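Local atomic coordinates of uncharacterized protein (Bacteroides eggerthii DSM 20697, PDB entry 4ECO), a protein that is of unknown function but, as a leucine-rich repeat protein of a gut bacterium, probably works by binding other proteins. Residues F541-Q546 and L571-N576; R556-G561 and E583-N588; R579-K584 and I600-S605; L592-N597 and Q624-C629; L618-T623 and D630-K635. All blocks are in the same frame, centred on the assembly; numbering follows the deposited sequence. Where two conformers were deposited one is given.

All five contacts lie at the C-terminal end of the leucine-rich repeat solenoid. Interaction 1 is a buried joint between successive parallel strands, held by backbone bonds and an asparagine side chain. Interaction 4, also buried, relies on a glutamine where the strand series is about to end. Interactions 2 and 3, both partly buried, share E583 and K584 in the loop between strands 570-572 and 591-593; interaction 2 joins that loop to the preceding one through a carboxylate gripped by N-H groups, interaction 3 joins it to strand 601-603 through backbone bonds beside a valine. Interaction 5 is the surface contact, where the chain's last residues fold back beside strand 617-619 through a tyrosine and a lysine.

Interaction 1: residues F541-Q546 and L571-N576; sequences FGIRNQ and LQIGSN
N576 reaches back across the repeat boundary with both ends of its carboxamide. ND2 gives one hydrogen to I543 O at 2.9 Å, lying near the amide plane and almost straight (169°), and the other to I573 O of its own segment. On the other side of the amide, OD1 accepts the backbone N of Q546 at 2.9 Å, and a water links that same oxygen to Q546 O. The torsion that allows this sets CG beside the backbone N, chi1 -75°, which turns the amide in toward the neighbouring coil. Before the turn the two chains run parallel as strands: Q572 N bonds F541 O at 2.9 Å, and I543 N bonds Q572 O at 2.8 Å. Beyond the strands the pairing continues with N545 N to G574 O, 3.2 Å. The apolar partners lie side by side and point the same way: I543 CG2 sits 3.7 Å from I573 CG1, and L571 CD1 approaches F541 CD1 at 4.0 Å. F541 also meets the ring of F528, while L571 leans on L592 of the following strand. L571, I573 and N576 fit the LxLxxN signature of leucine-rich repeats, whose asparagine bonds backbone groups in the turn after each strand and so stitches one coil of the solenoid to the next.

Interaction 2: residues R556-G561 and E583-N588; sequences REWPEG and EKITPN
The hydrogen bonds gather on the carboxylate of E583. W558 NE1 donates to E583 OE2 at 2.8 Å, nearly straight (165°) and close to the indole plane, and meets the anti lone pair of that oxygen; ring and carboxylate stand almost perpendicular. G561 N adds a weak bond to E583 OE2 at 3.0 Å, and OE1 is taken by T563 OG1. In return E583 N donates to E560 OE1, 3.3 Å, on its syn lone pair, while E560 OE2 accepts N582 N. The E583 side chain can reach in because CG lies between its backbone N and carbonyl carbon, chi1 58°. As for charge, the two acids slide past each other in opposite directions, with E560 OE1 and E583 OE2 3.8 Å apart. Apolar contact is small: I585 CD1 meets W558 CZ2 obliquely at 3.5 Å. With N-H donors drawn up to both glutamates, their mutual repulsion is probably offset, although their closeness could still raise the proton affinity of one of them.

Interaction 3: residues R579-K584 and I600-S605; sequences RKVNEK and ISIDLS
V581 carries the contact, its backbone and side chain both turned to the 600-605 segment. V581 N bonds S601 O at 2.8 Å, and S601 N bonds R579 O at 2.9 Å, the donor lying above that carbonyl's plane; together they make a single bridge between K580 and S601. The valine's CG1 stands anti to the main-chain N (chi1 -179°) with CG2 beside that N, which sends the methyls to different isoleucines: CG1 runs alongside I602 CG1 at 3.9 Å, whereas CG2 meets I600 CG1 at 4.0 Å. Farther along, a water fills in, donating to V581 O and E583 O and accepting from D603 N. K584 lies extended beside D603, its CE 3.5 Å from D603 OD2, but the charges do not quite meet, NZ standing 4.7 Å from OD2. The aspartate is held by its own turn: D603 OD1 accepts S605 N at 3.0 Å, an Asx turn. With an alanine here, S605 N would probably lose that acceptor, and K584 the carboxylate its chain lies along. On its far edge strand 601-603 pairs in parallel with strand 625-627, where S601 OG bonds D625, while V581 also packs on W558 of the preceding loop.

Interaction 4: residues L592-N597 and Q624-C629; sequences LDIKDN and QDIRGC
The carboxamide of Q624 points into the turn after strand 591-593 and spends both NE2 hydrogens there. NE2 lies 2.9 Å from I594 O and 3.0 Å from N597 O, with both oxygens close to the amide plane and both bonds nearly straight (173° and 169°). The chain gets there extended beyond CG, and Q624 OE1 accepts D621 N, so the amide is fixed at both ends. I594 O has a second donor: N597 ND2, 3.0 Å away, comes from the opposite face of the carbonyl. L592, I594 and N597 fill the LxLxxN positions of a leucine-rich repeat; by taking I594 O, Q624 appears to stand in for the asparagine of a following repeat, here where the strand series runs out. I594 holds CG1 close to both its main-chain N and C (chi1 57°), which swings CD1 out to meet I626 CD1 tip to tip at 4.2 Å; I602 touches both isoleucines. On the outer side of strand 625-627, D625 OD1 sits at the edge of the R627 guanidinium, 3.0 Å from R627 NE, in a salt bridge. Two residues past R627, C629 closes a disulfide with C608.

Interaction 5: residues L618-T623 and D630-K635; sequences LFYDKT and DALDIK
The hydroxyl of Y620 donates to L632 O at 2.6 Å, in the carbonyl plane and on a lone pair. The bond lies at the C-terminal end of the leucine-rich repeat solenoid, where the chain turns through the 3-10 segment 630-632 and returns beside the last strand of the repeat series, 617-619. A chi1 of 77° tucks the tyrosine ring back over its own main chain, flanked by N and C. L632 CD2 lies 3.6 Å from Y620 CZ, and I634 CD1 meets CE2 of the same ring obliquely at 3.9 Å. Crossing at about a right angle, L618 brings its CD2 to 3.8 Å from L632 CD1; I611 of helix 608-612 touches L632 as well. A phenylalanine in place of Y620 would probably keep much of this packing but leave L632 O without its hydroxyl mate, giving the tail more freedom to move off the ring. Farther out, K622 holds the tail by its backbone, K635 N donating to K622 O at 2.9 Å, although K635 itself is poorly ordered. The extended lysine chain of K622 runs past the D633 carbonyl, its CB 3.3 Å from D633 O, and ends in a weak salt bridge, NZ to D633 OD2 at 3.5 Å.

Interaction 1: residues F541-Q546 and L571-N576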
# COMPACT_ATOMS: atom_id res chain seq x y z
N PHE A 541 12.14 15.80 -22.77
CA PHE A 541 12.45 17.08 -22.13
C PHE A 541 11.19 17.92 -21.98
O PHE A 541 10.46 18.12 -22.96
CB PHE A 541 13.51 17.84 -22.96
CG PHE A 541 14.21 18.94 -22.22
CD1 PHE A 541 13.65 20.21 -22.13
CD2 PHE A 541 15.43 18.71 -21.59
CE1 PHE A 541 14.29 21.23 -21.42
CE2 PHE A 541 16.08 19.73 -20.88
CZ PHE A 541 15.52 20.99 -20.81
N GLY A 542 10.95 18.41 -20.76
CA GLY A 542 9.81 19.24 -20.42
C GLY A 542 10.25 20.56 -19.84
O GLY A 542 11.08 20.59 -18.91
N ILE A 543 9.75 21.67 -20.41
CA ILE A 543 10.10 23.02 -19.96
C ILE A 543 8.86 23.92 -20.17
O ILE A 543 8.98 25.11 -20.46
CB ILE A 543 11.43 23.55 -20.63
CG1 ILE A 543 12.06 24.75 -19.88
CG2 ILE A 543 11.40 23.70 -22.18
CD1 ILE A 543 13.30 24.44 -19.25
N ARG A 544 7.67 23.33 -19.99
CA ARG A 544 6.39 24.03 -20.08
C ARG A 544 6.22 25.08 -18.97
O ARG A 544 6.85 24.97 -17.91
CB ARG A 544 5.24 23.01 -19.99
CG ARG A 544 4.78 22.40 -21.30
CD ARG A 544 3.49 21.60 -21.13
NE ARG A 544 2.47 22.38 -20.41
CZ ARG A 544 1.56 23.16 -20.98
NH1 ARG A 544 1.49 23.25 -22.30
NH2 ARG A 544 0.71 23.85 -20.24
N ASN A 545 5.33 26.07 -19.21
CA ASN A 545 4.87 27.14 -18.31
C ASN A 545 5.98 27.76 -17.42
O ASN A 545 5.86 27.79 -16.19
CB ASN A 545 3.75 26.63 -17.39
CG ASN A 545 2.50 26.20 -18.11
OD1 ASN A 545 2.43 25.13 -18.71
ND2 ASN A 545 1.47 27.01 -18.05
N GLN A 546 7.02 28.34 -18.03
CA GLN A 546 8.07 29.02 -17.26
C GLN A 546 7.57 30.42 -16.85
O GLN A 546 7.19 31.21 -17.71
CB GLN A 546 9.40 29.11 -18.02
CG GLN A 546 10.00 27.76 -18.40
CD GLN A 546 10.26 26.87 -17.23
OE1 GLN A 546 11.15 27.11 -16.43
NE2 GLN A 546 9.50 25.81 -17.13
N LEU A 571 9.43 16.64 -26.90
CA LEU A 571 9.77 17.95 -26.39
C LEU A 571 8.52 18.72 -26.05
O LEU A 571 7.70 18.99 -26.92
CB LEU A 571 10.64 18.76 -27.36
CG LEU A 571 10.89 20.23 -26.96
CD1 LEU A 571 11.73 20.35 -25.67
CD2 LEU A 571 11.53 20.99 -28.09
N GLN A 572 8.42 19.13 -24.78
CA GLN A 572 7.31 19.93 -24.29
C GLN A 572 7.82 21.30 -23.93
O GLN A 572 8.56 21.43 -22.96
CB GLN A 572 6.66 19.26 -23.09
CG GLN A 572 6.08 17.89 -23.36
CD GLN A 572 5.37 17.36 -22.14
OE1 GLN A 572 5.38 17.97 -21.06
NE2 GLN A 572 4.74 16.20 -22.26
N ILE A 573 7.46 22.32 -24.73
CA ILE A 573 7.91 23.71 -24.53
C ILE A 573 6.69 24.67 -24.61
O ILE A 573 6.85 25.88 -24.74
CB ILE A 573 9.03 24.05 -25.57
CG1 ILE A 573 9.85 25.28 -25.16
CG2 ILE A 573 8.54 24.06 -27.04
CD1 ILE A 573 11.22 25.38 -25.82
N GLY A 574 5.49 24.12 -24.48
CA GLY A 574 4.27 24.90 -24.51
C GLY A 574 4.08 25.87 -23.36
O GLY A 574 4.71 25.71 -22.30
N SER A 575 3.20 26.87 -23.57
CA SER A 575 2.79 27.91 -22.62
C SER A 575 4.02 28.69 -22.12
O SER A 575 4.27 28.82 -20.93
CB SER A 575 1.98 27.32 -21.46
OG SER A 575 1.27 28.32 -20.77
N ASN A 576 4.80 29.19 -23.07
CA ASN A 576 5.98 30.02 -22.82
C ASN A 576 5.86 31.25 -23.73
O ASN A 576 4.74 31.60 -24.13
CB ASN A 576 7.30 29.23 -23.05
CG ASN A 576 7.65 28.25 -21.96
OD1 ASN A 576 7.87 28.60 -20.81
ND2 ASN A 576 7.78 26.99 -22.31
O HOH W 1 7.69 31.20 -20.37

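Interaction 2: residues R556-G561 and E583-N588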
# COMPACT_ATOMS: atom_id res chain seq x y z
N ARG A 556 11.83 32.73 -23.48
CA ARG A 556 11.66 33.30 -24.82
C ARG A 556 12.64 32.64 -25.81
O ARG A 556 12.42 32.71 -27.03
CB ARG A 556 11.86 34.84 -24.76
CG ARG A 556 10.78 35.54 -23.92
CD ARG A 556 11.09 36.96 -23.55
NE ARG A 556 10.85 37.86 -24.67
CZ ARG A 556 11.38 39.08 -24.78
NH1 ARG A 556 12.18 39.55 -23.84
NH2 ARG A 556 11.12 39.82 -25.85
N GLU A 557 13.67 31.92 -25.27
CA GLU A 557 14.77 31.26 -25.99
C GLU A 557 14.44 29.80 -26.38
O GLU A 557 14.18 28.95 -25.52
CB GLU A 557 16.04 31.28 -25.09
CG GLU A 557 17.30 30.62 -25.66
CD GLU A 557 18.43 30.33 -24.69
OE1 GLU A 557 18.39 30.87 -23.56
OE2 GLU A 557 19.35 29.56 -25.06
N TRP A 558 14.54 29.51 -27.69
CA TRP A 558 14.39 28.15 -28.21
C TRP A 558 15.75 27.44 -28.07
O TRP A 558 16.77 28.04 -28.41
CB TRP A 558 13.90 28.16 -29.67
CG TRP A 558 14.00 26.82 -30.35
CD1 TRP A 558 15.07 26.32 -31.05
CD2 TRP A 558 13.02 25.76 -30.32
NE1 TRP A 558 14.82 25.04 -31.45
CE2 TRP A 558 13.56 24.67 -31.04
CE3 TRP A 558 11.73 25.64 -29.78
CZ2 TRP A 558 12.84 23.48 -31.24
CZ3 TRP A 558 11.01 24.47 -30.00
CH2 TRP A 558 11.58 23.40 -30.70
N PRO A 559 15.79 26.17 -27.62
CA PRO A 559 17.08 25.48 -27.52
C PRO A 559 17.63 25.09 -28.91
O PRO A 559 17.45 23.94 -29.37
CB PRO A 559 16.74 24.26 -26.68
CG PRO A 559 15.30 23.94 -27.06
CD PRO A 559 14.67 25.30 -27.21
N GLU A 560 18.30 26.04 -29.58
CA GLU A 560 18.85 25.78 -30.91
C GLU A 560 19.86 24.65 -30.83
O GLU A 560 20.71 24.65 -29.93
CB GLU A 560 19.46 27.03 -31.55
CG GLU A 560 18.45 28.12 -31.89
CD GLU A 560 17.50 27.88 -33.05
OE1 GLU A 560 17.71 26.93 -33.85
OE2 GLU A 560 16.55 28.69 -33.17
N GLY A 561 19.67 23.64 -31.66
CA GLY A 561 20.49 22.45 -31.66
C GLY A 561 19.79 21.22 -31.10
O GLY A 561 20.29 20.11 -31.28
N GLU A 583 16.26 26.20 -36.68
CA GLU A 583 16.34 24.82 -37.20
C GLU A 583 14.96 24.28 -37.57
O GLU A 583 13.98 24.53 -36.86
CB GLU A 583 16.99 23.87 -36.16
CG GLU A 583 16.30 23.79 -34.80
CD GLU A 583 17.09 23.14 -33.68
OE1 GLU A 583 17.97 22.30 -33.97
OE2 GLU A 583 16.81 23.45 -32.50
N LYS A 584 14.89 23.54 -38.68
CA LYS A 584 13.67 22.85 -39.09
C LYS A 584 13.45 21.68 -38.15
O LYS A 584 14.42 20.99 -37.81
CB LYS A 584 13.76 22.37 -40.54
CG LYS A 584 13.53 23.46 -41.57
CD LYS A 584 13.60 22.86 -42.96
CE LYS A 584 13.63 23.89 -44.06
NZ LYS A 584 13.99 23.27 -45.36
N ILE A 585 12.22 21.49 -37.66
CA ILE A 585 11.93 20.39 -36.74
C ILE A 585 12.10 19.09 -37.50
O ILE A 585 11.70 18.99 -38.67
CB ILE A 585 10.54 20.51 -36.05
CG1 ILE A 585 10.40 21.88 -35.34
CG2 ILE A 585 10.24 19.32 -35.08
CD1 ILE A 585 11.45 22.20 -34.23
N THR A 586 12.75 18.12 -36.86
CA THR A 586 13.06 16.80 -37.41
C THR A 586 11.96 15.79 -37.03
O THR A 586 11.41 15.88 -35.93
CB THR A 586 14.43 16.38 -36.90
OG1 THR A 586 14.45 16.38 -35.46
CG2 THR A 586 15.54 17.25 -37.43
N PRO A 587 11.66 14.80 -37.90
CA PRO A 587 10.59 13.83 -37.59
C PRO A 587 10.84 12.94 -36.36
O PRO A 587 9.85 12.40 -35.82
CB PRO A 587 10.50 12.94 -38.83
CG PRO A 587 11.67 13.26 -39.66
CD PRO A 587 12.19 14.60 -39.26
N ASN A 588 12.10 12.81 -35.89
CA ASN A 588 12.41 11.99 -34.71
C ASN A 588 11.78 12.60 -33.46
O ASN A 588 11.42 11.84 -32.56
CB ASN A 588 13.91 11.78 -34.51
CG ASN A 588 14.25 10.69 -33.49
OD1 ASN A 588 13.72 9.56 -33.52
ND2 ASN A 588 15.15 11.00 -32.56

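Interaction 3: residues R579-K584 and I600-S605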
# COMPACT_ATOMS: atom_id res chain seq x y z
N ARG A 579 10.08 32.54 -29.41
CA ARG A 579 10.09 33.42 -30.56
C ARG A 579 10.55 32.66 -31.81
O ARG A 579 9.88 31.73 -32.23
CB ARG A 579 10.97 34.65 -30.29
CG ARG A 579 10.67 35.40 -29.00
CD ARG A 579 9.28 35.98 -28.95
NE ARG A 579 9.03 36.66 -27.69
CZ ARG A 579 8.33 37.79 -27.57
NH1 ARG A 579 7.81 38.37 -28.65
NH2 ARG A 579 8.16 38.35 -26.38
N LYS A 580 11.68 33.06 -32.40
CA LYS A 580 12.17 32.47 -33.65
C LYS A 580 12.90 31.15 -33.38
O LYS A 580 13.82 31.08 -32.56
CB LYS A 580 13.09 33.48 -34.40
CG LYS A 580 13.76 33.02 -35.70
CD LYS A 580 12.82 32.87 -36.92
CE LYS A 580 13.58 32.85 -38.24
NZ LYS A 580 14.49 31.68 -38.38
N VAL A 581 12.47 30.12 -34.14
CA VAL A 581 13.01 28.77 -34.17
C VAL A 581 13.70 28.64 -35.53
O VAL A 581 13.03 28.62 -36.57
CB VAL A 581 11.92 27.69 -33.90
CG1 VAL A 581 12.52 26.29 -33.92
CG2 VAL A 581 11.21 27.94 -32.58
N ASN A 582 15.05 28.63 -35.52
CA ASN A 582 15.85 28.62 -36.76
C ASN A 582 15.87 27.26 -37.41
O ASN A 582 15.57 27.19 -38.60
CB ASN A 582 17.30 29.11 -36.52
CG ASN A 582 17.44 30.57 -36.11
OD1 ASN A 582 16.74 31.47 -36.59
ND2 ASN A 582 18.40 30.84 -35.23
N GLU A 583 16.26 26.20 -36.68
CA GLU A 583 16.34 24.82 -37.20
C GLU A 583 14.96 24.28 -37.57
O GLU A 583 13.98 24.53 -36.86
CB GLU A 583 16.99 23.87 -36.16
CG GLU A 583 16.30 23.79 -34.80
CD GLU A 583 17.09 23.14 -33.68
OE1 GLU A 583 17.97 22.30 -33.97
OE2 GLU A 583 16.81 23.45 -32.50
N LYS A 584 14.89 23.54 -38.68
CA LYS A 584 13.67 22.85 -39.09
C LYS A 584 13.45 21.68 -38.15
O LYS A 584 14.42 20.99 -37.81
CB LYS A 584 13.76 22.37 -40.54
CG LYS A 584 13.53 23.46 -41.57
CD LYS A 584 13.60 22.86 -42.96
CE LYS A 584 13.63 23.89 -44.06
NZ LYS A 584 13.99 23.27 -45.36
N ILE A 600 5.79 32.61 -31.55
CA ILE A 600 6.68 31.60 -32.13
C ILE A 600 6.73 31.77 -33.66
O ILE A 600 5.79 32.29 -34.27
CB ILE A 600 6.27 30.14 -31.71
CG1 ILE A 600 7.46 29.16 -31.80
CG2 ILE A 600 5.04 29.63 -32.47
CD1 ILE A 600 7.29 27.80 -31.13
N SER A 601 7.86 31.36 -34.25
CA SER A 601 8.13 31.32 -35.69
C SER A 601 8.93 30.04 -35.91
O SER A 601 10.12 29.98 -35.59
CB SER A 601 8.84 32.58 -36.16
OG SER A 601 8.83 32.69 -37.58
N ILE A 602 8.21 28.96 -36.33
CA ILE A 602 8.72 27.59 -36.49
C ILE A 602 8.34 27.01 -37.87
O ILE A 602 7.23 27.22 -38.38
CB ILE A 602 8.17 26.72 -35.31
CG1 ILE A 602 8.94 25.39 -35.14
CG2 ILE A 602 6.64 26.55 -35.32
CD1 ILE A 602 8.80 24.75 -33.72
N ASP A 603 9.30 26.29 -38.48
CA ASP A 603 9.20 25.61 -39.77
C ASP A 603 9.02 24.10 -39.54
O ASP A 603 9.95 23.42 -39.09
CB ASP A 603 10.46 25.90 -40.61
CG ASP A 603 10.40 25.45 -42.07
OD1 ASP A 603 9.64 24.51 -42.37
OD2 ASP A 603 11.15 26.02 -42.90
N LEU A 604 7.83 23.58 -39.85
CA LEU A 604 7.50 22.16 -39.64
C LEU A 604 7.45 21.38 -40.98
O LEU A 604 6.75 20.35 -41.08
CB LEU A 604 6.16 22.05 -38.90
CG LEU A 604 6.07 22.67 -37.51
CD1 LEU A 604 4.73 22.40 -36.89
CD2 LEU A 604 7.12 22.12 -36.59
N SER A 605 8.21 21.85 -41.99
CA SER A 605 8.26 21.27 -43.34
C SER A 605 8.53 19.78 -43.35
O SER A 605 7.88 19.07 -44.12
CB SER A 605 9.35 21.93 -44.16
OG SER A 605 8.99 23.27 -44.44
O HOH W 2 12.01 26.20 -37.43

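Interaction 4: residues L592-N597 and Q624-C629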
# COMPACT_ATOMS: atom_id res chain seq x y z
N LEU A 592 5.67 16.78 -30.07
CA LEU A 592 6.11 18.16 -29.86
C LEU A 592 4.95 19.04 -29.42
O LEU A 592 3.96 19.19 -30.14
CB LEU A 592 6.76 18.71 -31.14
CG LEU A 592 7.23 20.16 -31.17
CD1 LEU A 592 8.46 20.40 -30.27
CD2 LEU A 592 7.57 20.54 -32.58
N ASP A 593 5.10 19.61 -28.23
CA ASP A 593 4.15 20.56 -27.67
C ASP A 593 4.73 21.94 -27.76
O ASP A 593 5.71 22.25 -27.06
CB ASP A 593 3.76 20.21 -26.21
CG ASP A 593 3.10 21.36 -25.46
OD1 ASP A 593 2.17 21.99 -26.02
OD2 ASP A 593 3.56 21.68 -24.36
N ILE A 594 4.15 22.77 -28.63
CA ILE A 594 4.55 24.17 -28.80
C ILE A 594 3.34 25.07 -28.54
O ILE A 594 3.41 26.28 -28.78
CB ILE A 594 5.17 24.45 -30.21
CG1 ILE A 594 4.20 24.04 -31.36
CG2 ILE A 594 6.57 23.82 -30.34
CD1 ILE A 594 4.50 24.62 -32.72
N LYS A 595 2.22 24.48 -28.08
CA LYS A 595 0.94 25.16 -27.89
C LYS A 595 1.08 26.31 -26.91
O LYS A 595 1.84 26.21 -25.95
CB LYS A 595 -0.15 24.18 -27.43
CG LYS A 595 -1.56 24.69 -27.66
CD LYS A 595 -2.61 23.60 -27.43
CE LYS A 595 -4.04 24.10 -27.52
NZ LYS A 595 -4.41 24.53 -28.89
N ASP A 596 0.37 27.42 -27.19
CA ASP A 596 0.36 28.65 -26.39
C ASP A 596 1.78 29.25 -26.33
O ASP A 596 2.42 29.30 -25.28
CB ASP A 596 -0.24 28.40 -24.99
CG ASP A 596 -0.41 29.64 -24.13
OD1 ASP A 596 -0.49 30.76 -24.69
OD2 ASP A 596 -0.47 29.49 -22.89
N ASN A 597 2.26 29.68 -27.49
CA ASN A 597 3.53 30.39 -27.72
C ASN A 597 3.17 31.37 -28.81
O ASN A 597 3.46 31.13 -29.99
CB ASN A 597 4.67 29.42 -28.08
CG ASN A 597 5.37 28.79 -26.90
OD1 ASN A 597 6.09 29.45 -26.17
ND2 ASN A 597 5.25 27.49 -26.75
N GLN A 624 -0.73 30.41 -34.52
CA GLN A 624 0.73 30.49 -34.43
C GLN A 624 1.35 30.59 -35.81
O GLN A 624 0.76 30.10 -36.78
CB GLN A 624 1.32 29.29 -33.66
CG GLN A 624 0.92 29.24 -32.19
CD GLN A 624 1.53 28.09 -31.43
OE1 GLN A 624 1.12 26.92 -31.55
NE2 GLN A 624 2.47 28.41 -30.56
N ASP A 625 2.53 31.24 -35.91
CA ASP A 625 3.26 31.39 -37.17
C ASP A 625 4.05 30.10 -37.47
O ASP A 625 5.28 30.02 -37.28
CB ASP A 625 4.17 32.64 -37.11
CG ASP A 625 5.06 32.86 -38.33
OD1 ASP A 625 4.66 32.43 -39.45
OD2 ASP A 625 6.16 33.44 -38.16
N ILE A 626 3.32 29.07 -37.95
CA ILE A 626 3.85 27.76 -38.32
C ILE A 626 4.00 27.71 -39.86
O ILE A 626 3.03 27.93 -40.60
CB ILE A 626 2.94 26.64 -37.77
CG1 ILE A 626 3.01 26.60 -36.23
CG2 ILE A 626 3.30 25.29 -38.37
CD1 ILE A 626 1.76 26.11 -35.52
N ARG A 627 5.22 27.44 -40.33
CA ARG A 627 5.50 27.35 -41.76
C ARG A 627 5.71 25.89 -42.19
O ARG A 627 6.09 25.05 -41.37
CB ARG A 627 6.73 28.21 -42.14
CG ARG A 627 6.51 29.73 -42.06
CD ARG A 627 7.44 30.43 -41.08
NE ARG A 627 7.14 31.87 -40.96
CZ ARG A 627 7.77 32.84 -41.62
NH1 ARG A 627 8.78 32.56 -42.44
NH2 ARG A 627 7.41 34.11 -41.45
N GLY A 628 5.44 25.62 -43.46
CA GLY A 628 5.68 24.32 -44.08
C GLY A 628 4.64 23.23 -43.98
O GLY A 628 4.93 22.09 -44.37
N CYS A 629 3.45 23.54 -43.46
CA CYS A 629 2.40 22.52 -43.32
C CYS A 629 1.02 23.16 -43.47
O CYS A 629 0.48 23.70 -42.50
CB CYS A 629 2.53 21.77 -42.01
SG CYS A 629 1.57 20.24 -41.94

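Interaction 5: residues L618-T623 and D630-K635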
# COMPACT_ATOMS: atom_id res chain seq x y z
N LEU A 618 1.44 16.66 -32.57
CA LEU A 618 1.74 18.08 -32.42
C LEU A 618 0.63 18.84 -31.69
O LEU A 618 -0.53 18.82 -32.12
CB LEU A 618 2.00 18.73 -33.79
CG LEU A 618 2.21 20.24 -33.80
CD1 LEU A 618 3.60 20.61 -33.31
CD2 LEU A 618 1.92 20.80 -35.16
N PHE A 619 1.02 19.56 -30.62
CA PHE A 619 0.15 20.43 -29.82
C PHE A 619 0.46 21.85 -30.24
O PHE A 619 1.60 22.29 -30.12
CB PHE A 619 0.37 20.18 -28.33
CG PHE A 619 0.23 18.73 -27.94
CD1 PHE A 619 -1.01 18.20 -27.58
CD2 PHE A 619 1.34 17.89 -27.91
CE1 PHE A 619 -1.13 16.85 -27.21
CE2 PHE A 619 1.21 16.54 -27.54
CZ PHE A 619 -0.02 16.03 -27.18
N TYR A 620 -0.51 22.52 -30.85
CA TYR A 620 -0.32 23.86 -31.41
C TYR A 620 -1.63 24.67 -31.47
O TYR A 620 -2.72 24.13 -31.21
CB TYR A 620 0.25 23.71 -32.84
CG TYR A 620 -0.78 23.32 -33.89
CD1 TYR A 620 -1.37 22.05 -33.89
CD2 TYR A 620 -1.18 24.23 -34.88
CE1 TYR A 620 -2.34 21.71 -34.84
CE2 TYR A 620 -2.14 23.88 -35.83
CZ TYR A 620 -2.71 22.62 -35.81
OH TYR A 620 -3.63 22.27 -36.77
N ASP A 621 -1.50 25.95 -31.87
CA ASP A 621 -2.62 26.87 -32.12
C ASP A 621 -2.59 27.27 -33.57
O ASP A 621 -1.51 27.61 -34.07
CB ASP A 621 -2.54 28.13 -31.22
CG ASP A 621 -2.28 27.90 -29.76
OD1 ASP A 621 -3.06 27.15 -29.14
OD2 ASP A 621 -1.34 28.55 -29.21
N LYS A 622 -3.75 27.27 -34.26
CA LYS A 622 -3.82 27.63 -35.70
C LYS A 622 -3.44 29.10 -35.91
O LYS A 622 -3.09 29.48 -37.02
CB LYS A 622 -5.21 27.33 -36.27
CG LYS A 622 -5.53 25.83 -36.27
CD LYS A 622 -6.91 25.50 -36.78
CE LYS A 622 -7.17 24.01 -36.69
NZ LYS A 622 -8.57 23.65 -37.06
N THR A 623 -3.41 29.89 -34.82
CA THR A 623 -3.02 31.31 -34.82
C THR A 623 -1.50 31.49 -34.77
O THR A 623 -1.02 32.62 -34.92
CB THR A 623 -3.67 32.05 -33.62
OG1 THR A 623 -3.57 31.24 -32.44
CG2 THR A 623 -5.12 32.40 -33.88
N ASP A 630 0.47 23.10 -44.70
CA ASP A 630 -0.83 23.69 -45.03
C ASP A 630 -1.95 22.94 -44.33
O ASP A 630 -2.93 23.56 -43.89
CB ASP A 630 -1.04 23.68 -46.55
CG ASP A 630 -0.04 24.52 -47.33
OD1 ASP A 630 0.20 25.69 -46.93
OD2 ASP A 630 0.42 24.06 -48.40
N ALA A 631 -1.76 21.60 -44.17
CA ALA A 631 -2.70 20.65 -43.57
C ALA A 631 -3.06 21.00 -42.11
O ALA A 631 -3.97 20.38 -41.55
CB ALA A 631 -2.10 19.25 -43.62
N LEU A 632 -2.35 21.99 -41.51
CA LEU A 632 -2.57 22.39 -40.12
C LEU A 632 -3.62 23.50 -39.99
O LEU A 632 -4.01 23.81 -38.86
CB LEU A 632 -1.26 22.83 -39.45
CG LEU A 632 -0.24 21.72 -39.14
CD1 LEU A 632 1.01 22.31 -38.55
CD2 LEU A 632 -0.82 20.67 -38.22
N ASP A 633 -4.10 24.06 -41.12
CA ASP A 633 -5.12 25.12 -41.20
C ASP A 633 -4.65 26.35 -40.40
O ASP A 633 -5.34 26.82 -39.49
CB ASP A 633 -6.51 24.59 -40.72
CG ASP A 633 -7.69 25.55 -40.82
OD1 ASP A 633 -7.63 26.50 -41.64
OD2 ASP A 633 -8.69 25.35 -40.09
N ILE A 634 -3.47 26.87 -40.75
CA ILE A 634 -2.88 28.04 -40.08
C ILE A 634 -3.66 29.31 -40.53
O ILE A 634 -3.68 29.63 -41.72
CB ILE A 634 -1.35 28.12 -40.36
CG1 ILE A 634 -0.61 26.82 -39.94
CG2 ILE A 634 -0.71 29.38 -39.75
CD1 ILE A 634 -0.75 26.38 -38.42
N LYS A 635 -4.32 29.99 -39.57
CA LYS A 635 -5.12 31.20 -39.79
C LYS A 635 -4.26 32.36 -40.28
O LYS A 635 -3.11 32.49 -39.86
CB LYS A 635 -5.85 31.61 -38.51
CG LYS A 635 -7.00 30.68 -38.10
CD LYS A 635 -7.79 31.30 -36.94
CE LYS A 635 -9.04 30.53 -36.57
NZ LYS A 635 -9.80 31.19 -35.47